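Local coordinates for Baccell_00875 (Bacteroides cellulosilyticus DSM 14838, PDB 5NO8), which is a polysaccharide lyase from a gut Bacteroides that probably removes the L-rhamnose caps linked to glucuronic acid on complex arabinogalactan proteins, at residues A[284-289]-A[302-307]; A[583-588]-A[645-650]. One frame throughout, in Å; residues are numbered along the deposited sequence.

Interaction 1: residues A[284-289]-A[302-307]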
loop_
_atom_site.group_PDB
_atom_site.type_symbol
_atom_site.label_atom_id
_atom_site.label_comp_id
_atom_site.label_asym_id
_atom_site.label_seq_id
_atom_site.Cartn_x
_atom_site.Cartn_y
_atom_site.Cartn_z
ATOM N N GLU A 284 6.593 29.996 14.315
ATOM C CA GLU A 284 7.758 30.783 14.742
ATOM C C GLU A 284 9.082 30.115 14.330
ATOM O O GLU A 284 9.280 28.879 14.479
ATOM C CB GLU A 284 7.688 31.121 16.245
ATOM C CG GLU A 284 7.885 29.978 17.228
ATOM C CD GLU A 284 6.953 30.029 18.457
ATOM O OE1 GLU A 284 6.677 31.141 18.972
ATOM O OE2 GLU A 284 6.499 28.947 18.924
ATOM N N ALA A 285 9.952 30.936 13.751
ATOM C CA ALA A 285 11.293 30.541 13.384
ATOM C C ALA A 285 11.274 29.255 12.555
ATOM O O ALA A 285 11.926 28.260 12.919
ATOM C CB ALA A 285 12.130 30.371 14.643
ATOM N N CYS A 286 10.520 29.280 11.453
ATOM C CA CYS A 286 10.421 28.111 10.579
ATOM C C CYS A 286 11.561 28.129 9.578
ATOM O O CYS A 286 11.763 29.142 8.910
ATOM C CB CYS A 286 9.113 28.098 9.830
ATOM S SG CYS A 286 8.933 26.596 8.824
ATOM N N THR A 287 12.339 27.051 9.531
ATOM C CA THR A 287 13.423 26.896 8.567
ATOM C C THR A 287 13.246 25.537 7.902
ATOM O O THR A 287 12.454 24.689 8.364
ATOM C CB THR A 287 14.828 26.920 9.217
ATOM O OG1 THR A 287 14.905 25.943 10.261
ATOM C CG2 THR A 287 15.162 28.303 9.775
ATOM N N ALA A 288 13.968 25.330 6.820
ATOM C CA ALA A 288 13.872 24.088 6.087
ATOM C C ALA A 288 15.192 23.600 5.583
ATOM O O ALA A 288 16.134 24.380 5.417
ATOM C CB ALA A 288 12.919 24.237 4.928
ATOM N N LYS A 289 15.249 22.297 5.309
ATOM C CA LYS A 289 16.414 21.677 4.693
ATOM C C LYS A 289 15.979 20.719 3.580
ATOM O O LYS A 289 14.866 20.184 3.610
ATOM C CB LYS A 289 17.255 20.922 5.710
ATOM C CG LYS A 289 17.892 21.793 6.777
ATOM C CD LYS A 289 18.755 21.030 7.776
ATOM C CE LYS A 289 19.136 21.952 8.950
ATOM N NZ LYS A 289 20.042 21.218 9.889
ATOM N N ASN A 302 -0.175 31.521 7.900
ATOM C CA ASN A 302 -0.035 30.145 8.401
ATOM C C ASN A 302 0.393 29.105 7.341
ATOM O O ASN A 302 0.092 27.904 7.454
ATOM C CB ASN A 302 -1.296 29.729 9.149
ATOM C CG ASN A 302 -2.496 29.628 8.265
ATOM O OD1 ASN A 302 -2.400 29.714 7.038
ATOM N ND2 ASN A 302 -3.664 29.468 8.892
ATOM N N LEU A 303 1.115 29.586 6.329
ATOM C CA LEU A 303 1.703 28.768 5.309
ATOM C C LEU A 303 3.183 29.091 5.252
ATOM O O LEU A 303 3.566 30.259 5.189
ATOM C CB LEU A 303 1.070 29.048 3.954
ATOM C CG LEU A 303 1.721 28.270 2.804
ATOM C CD1 LEU A 303 1.435 26.773 2.967
ATOM C CD2 LEU A 303 1.236 28.785 1.448
ATOM N N CYS A 304 4.015 28.057 5.308
ATOM C CA CYS A 304 5.454 28.169 5.062
ATOM C C CYS A 304 5.734 27.282 3.884
ATOM O O CYS A 304 5.227 26.167 3.855
ATOM C CB CYS A 304 6.234 27.648 6.244
ATOM S SG CYS A 304 6.299 28.843 7.567
ATOM N N PHE A 305 6.482 27.765 2.891
ATOM C CA PHE A 305 6.787 26.944 1.738
ATOM C C PHE A 305 8.193 27.134 1.189
ATOM O O PHE A 305 8.852 28.148 1.415
ATOM C CB PHE A 305 5.745 27.087 0.618
ATOM C CG PHE A 305 5.717 28.455 -0.033
ATOM C CD1 PHE A 305 4.990 29.494 0.542
ATOM C CD2 PHE A 305 6.432 28.707 -1.196
ATOM C CE1 PHE A 305 4.965 30.751 -0.048
ATOM C CE2 PHE A 305 6.410 29.967 -1.793
ATOM C CZ PHE A 305 5.674 30.982 -1.215
ATOM N N VAL A 306 8.629 26.092 0.499
ATOM C CA VAL A 306 9.901 25.998 -0.174
ATOM C C VAL A 306 9.622 25.737 -1.642
ATOM O O VAL A 306 8.747 24.917 -1.979
ATOM C CB VAL A 306 10.676 24.776 0.392
ATOM C CG1 VAL A 306 11.923 24.461 -0.406
ATOM C CG2 VAL A 306 11.034 25.019 1.830
ATOM N N GLU A 307 10.375 26.395 -2.522
ATOM C CA GLU A 307 10.299 26.100 -3.956
ATOM C C GLU A 307 11.713 25.946 -4.454
ATOM O O GLU A 307 12.518 26.879 -4.342
ATOM C CB GLU A 307 9.596 27.216 -4.717
ATOM C CG GLU A 307 8.091 27.189 -4.509
ATOM C CD GLU A 307 7.321 28.101 -5.462
ATOM O OE1 GLU A 307 7.876 29.138 -5.888
ATOM O OE2 GLU A 307 6.139 27.792 -5.752
#
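Cys286 and Cys304 meet through their thiols, and two residues further along both segments Ala288 meets Val306; these two pairs make up the whole contact. In the sulfur pair, Cys286 SG lies 3.7 Å from Cys304 SG, far too long for a disulfide, so the two are modelled as separate thiols. Cys286 turns its SG anti to its own N (chi1 -176°), whereas Cys304 carries SG beside N (chi1 -79°), and the sulfurs consequently pass alongside one another, each also leaning on the partner's beta carbon: Cys286 SG is 3.9 Å from Cys304 CB, and Cys304 SG is 3.7 Å from Cys286 CB. The second pair is purely aliphatic. Ala288 CB touches the CG2 branch of Val306 at 3.7 Å, while CG1 makes no approach to the other segment.

Backbone evidence places the segments face to face. The CA atoms of Cys286 and Cys304 are 7.4 Å apart and those of Ala288 and Val306 7.7 Å, no hydrogen bond joins the segments, and the touching residues alternate with Thr287 and Phe305, whose beta carbons point away. Segment 284-289 is bonded instead to its neighbours, Thr287 to Tyr321 and Ala288 to Val295, and Asn302 pairs with Ser279. Phe320 of strand 314-322 packs against both Cys286 and Val306.

Strands 287-290 and 303-309 both pair antiparallel with strand 293-300, which is interrupted along its length. Segments that flank a common strand, yet turn apolar side chains toward each other, are consistent with the interior of a beta-sandwich-like domain whose sheet curls over on itself.

Interaction 2: residues A[583-588]-A[645-650]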
loop_
_atom_site.group_PDB
_atom_site.type_symbol
_atom_site.label_atom_id
_atom_site.label_comp_id
_atom_site.label_asym_id
_atom_site.label_seq_id
_atom_site.Cartn_x
_atom_site.Cartn_y
_atom_site.Cartn_z
ATOM N N PRO A 583 2.757 12.620 3.163
ATOM C CA PRO A 583 3.626 13.310 2.158
ATOM C C PRO A 583 4.898 12.532 1.825
ATOM O O PRO A 583 6.021 12.961 2.140
ATOM C CB PRO A 583 3.917 14.643 2.837
ATOM C CG PRO A 583 3.942 14.288 4.298
ATOM C CD PRO A 583 2.824 13.304 4.470
ATOM N N SER A 584 4.689 11.369 1.211
ATOM C CA SER A 584 5.740 10.455 0.793
ATOM C C SER A 584 5.277 9.787 -0.496
ATOM O O SER A 584 4.143 9.362 -0.599
ATOM C CB SER A 584 5.974 9.371 1.841
ATOM O OG SER A 584 6.883 8.381 1.377
ATOM N N TYR A 585 6.183 9.634 -1.446
ATOM C CA TYR A 585 5.895 8.885 -2.663
ATOM C C TYR A 585 5.566 7.412 -2.367
ATOM O O TYR A 585 4.855 6.787 -3.117
ATOM C CB TYR A 585 7.002 9.015 -3.703
ATOM C CG TYR A 585 8.335 8.438 -3.289
ATOM C CD1 TYR A 585 9.259 9.210 -2.600
ATOM C CD2 TYR A 585 8.649 7.096 -3.534
ATOM C CE1 TYR A 585 10.481 8.680 -2.181
ATOM C CE2 TYR A 585 9.870 6.567 -3.164
ATOM C CZ TYR A 585 10.790 7.375 -2.507
ATOM O OH TYR A 585 11.994 6.843 -2.122
ATOM N N HIS A 586 6.039 6.873 -1.250
ATOM C CA HIS A 586 5.708 5.503 -0.885
ATOM C C HIS A 586 4.240 5.323 -0.510
ATOM O O HIS A 586 3.708 4.201 -0.627
ATOM C CB HIS A 586 6.560 5.051 0.308
ATOM C CG HIS A 586 7.987 4.790 -0.037
ATOM N ND1 HIS A 586 9.003 5.657 0.302
ATOM C CD2 HIS A 586 8.567 3.767 -0.688
ATOM C CE1 HIS A 586 10.158 5.165 -0.118
ATOM N NE2 HIS A 586 9.922 4.020 -0.725
ATOM N N LEU A 587 3.631 6.384 0.010
ATOM C CA LEU A 587 2.333 6.320 0.692
ATOM C C LEU A 587 1.221 7.131 0.085
ATOM O O LEU A 587 0.057 6.814 0.328
ATOM C CB LEU A 587 2.466 6.790 2.150
ATOM C CG LEU A 587 3.559 6.166 2.990
ATOM C CD1 LEU A 587 3.632 6.829 4.361
ATOM C CD2 LEU A 587 3.342 4.681 3.106
ATOM N N ASN A 588 1.533 8.175 -0.680
ATOM C CA ASN A 588 0.527 9.175 -1.023
ATOM C C ASN A 588 -0.439 8.610 -2.069
ATOM O O ASN A 588 -0.060 8.344 -3.197
ATOM C CB ASN A 588 1.166 10.470 -1.521
ATOM C CG ASN A 588 0.185 11.610 -1.532
ATOM O OD1 ASN A 588 -0.054 12.291 -0.507
ATOM N ND2 ASN A 588 -0.396 11.830 -2.663
ATOM N N ASN A 645 4.258 4.855 -8.006
ATOM C CA ASN A 645 4.767 3.530 -8.199
ATOM C C ASN A 645 6.021 3.471 -9.068
ATOM O O ASN A 645 6.631 2.425 -9.210
ATOM C CB ASN A 645 3.682 2.603 -8.731
ATOM C CG ASN A 645 2.755 2.108 -7.662
ATOM O OD1 ASN A 645 2.835 0.936 -7.285
ATOM N ND2 ASN A 645 1.850 2.963 -7.196
ATOM N N LEU A 646 6.444 4.591 -9.631
ATOM C CA LEU A 646 7.684 4.601 -10.398
ATOM C C LEU A 646 8.907 4.292 -9.576
ATOM O O LEU A 646 9.931 3.932 -10.144
ATOM C CB LEU A 646 7.897 5.927 -11.130
ATOM C CG LEU A 646 6.891 6.232 -12.234
ATOM C CD1 LEU A 646 7.115 7.653 -12.703
ATOM C CD2 LEU A 646 7.008 5.230 -13.373
ATOM N N CYS A 647 8.823 4.404 -8.244
ATOM C CA CYS A 647 9.967 4.072 -7.404
ATOM C C CYS A 647 10.375 2.602 -7.462
ATOM O O CYS A 647 11.485 2.274 -7.080
ATOM C CB CYS A 647 9.742 4.503 -5.975
ATOM S SG CYS A 647 8.451 3.549 -5.142
ATOM N N LEU A 648 9.523 1.737 -8.012
ATOM C CA LEU A 648 9.844 0.307 -8.144
ATOM C C LEU A 648 10.778 -0.001 -9.313
ATOM O O LEU A 648 11.158 -1.147 -9.508
ATOM C CB LEU A 648 8.552 -0.482 -8.304
ATOM C CG LEU A 648 7.558 -0.417 -7.142
ATOM C CD1 LEU A 648 6.207 -0.920 -7.618
ATOM C CD2 LEU A 648 8.060 -1.184 -5.931
ATOM N N PHE A 649 11.113 1.015 -10.110
ATOM C CA PHE A 649 11.895 0.875 -11.344
ATOM C C PHE A 649 13.127 1.744 -11.222
ATOM O O PHE A 649 13.027 2.923 -10.836
ATOM C CB PHE A 649 11.016 1.306 -12.533
ATOM C CG PHE A 649 9.744 0.531 -12.587
ATOM C CD1 PHE A 649 9.724 -0.732 -13.168
ATOM C CD2 PHE A 649 8.593 1.014 -11.983
ATOM C CE1 PHE A 649 8.568 -1.506 -13.128
ATOM C CE2 PHE A 649 7.431 0.243 -11.956
ATOM C CZ PHE A 649 7.429 -1.016 -12.537
ATOM N N PHE A 650 14.272 1.143 -11.506
ATOM C CA PHE A 650 15.559 1.771 -11.295
ATOM C C PHE A 650 16.210 2.217 -12.606
ATOM O O PHE A 650 15.842 1.753 -13.704
ATOM C CB PHE A 650 16.451 0.801 -10.506
ATOM C CG PHE A 650 15.756 0.231 -9.281
ATOM C CD1 PHE A 650 15.174 1.091 -8.342
ATOM C CD2 PHE A 650 15.597 -1.127 -9.130
ATOM C CE1 PHE A 650 14.497 0.586 -7.241
ATOM C CE2 PHE A 650 14.934 -1.649 -8.029
ATOM C CZ PHE A 650 14.372 -0.780 -7.087
#
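Tyr585 and Cys647 meet with matching first torsions: chi1 of 64° and 68° set Tyr585 CG and Cys647 SG in the crowded position between backbone N and carbonyl carbon. Cys647 CB then approaches the ring obliquely, 3.5 Å from Tyr585 CE2. Its SG lies at the ring's edge, nearly in plane, 5.0 Å from the centroid of Tyr585 and 86° off the normal. The same sulfur stands more loosely beside His586, at 4.5 Å from CD2, again obliquely.

The two rings come as a unit: His586 ND1 sits 3.6 Å above the plane of Tyr585, displaced toward its rim. The loop carrying the two rings contains an ST turn, in which His586 N donates to Ser584 OG (3.1 Å), while Ser584 O takes both Leu587 N and Asn588 N. Leu333 and Tyr673 close around Tyr585 and Cys647. Shortening Tyr585 to an alanine would probably leave Cys647 CB and SG without their main partner across the contact and His586 without the ring on one face.

No hydrogen bond crosses between the segments, so the buried contact probably rests on dispersion and a sulfur-aromatic interaction, the sulfur probably drawn to the weakly positive ring edge.

Interaction 1 closes in the sequence before interaction 2 opens; their centres lie about 24 Å apart and their nearest atoms about 12 Å, so they do not touch. One beta-sheet nevertheless relates them. Phe320, which packs on interaction 1, lies on strand 314-322, and the adjacent strand 326-335 supplies Leu333 to interaction 2. Interaction 1 sits inside that beta domain, its centre about 29 Å from the centre of the chain, whereas interaction 2, about 10 Å from it, joins the loop between helices 562-576 and 596-600 to the segment that follows helix 632-644. Nothing in the geometry of either contact points to a catalytic or substrate-binding site; both read as structural packing.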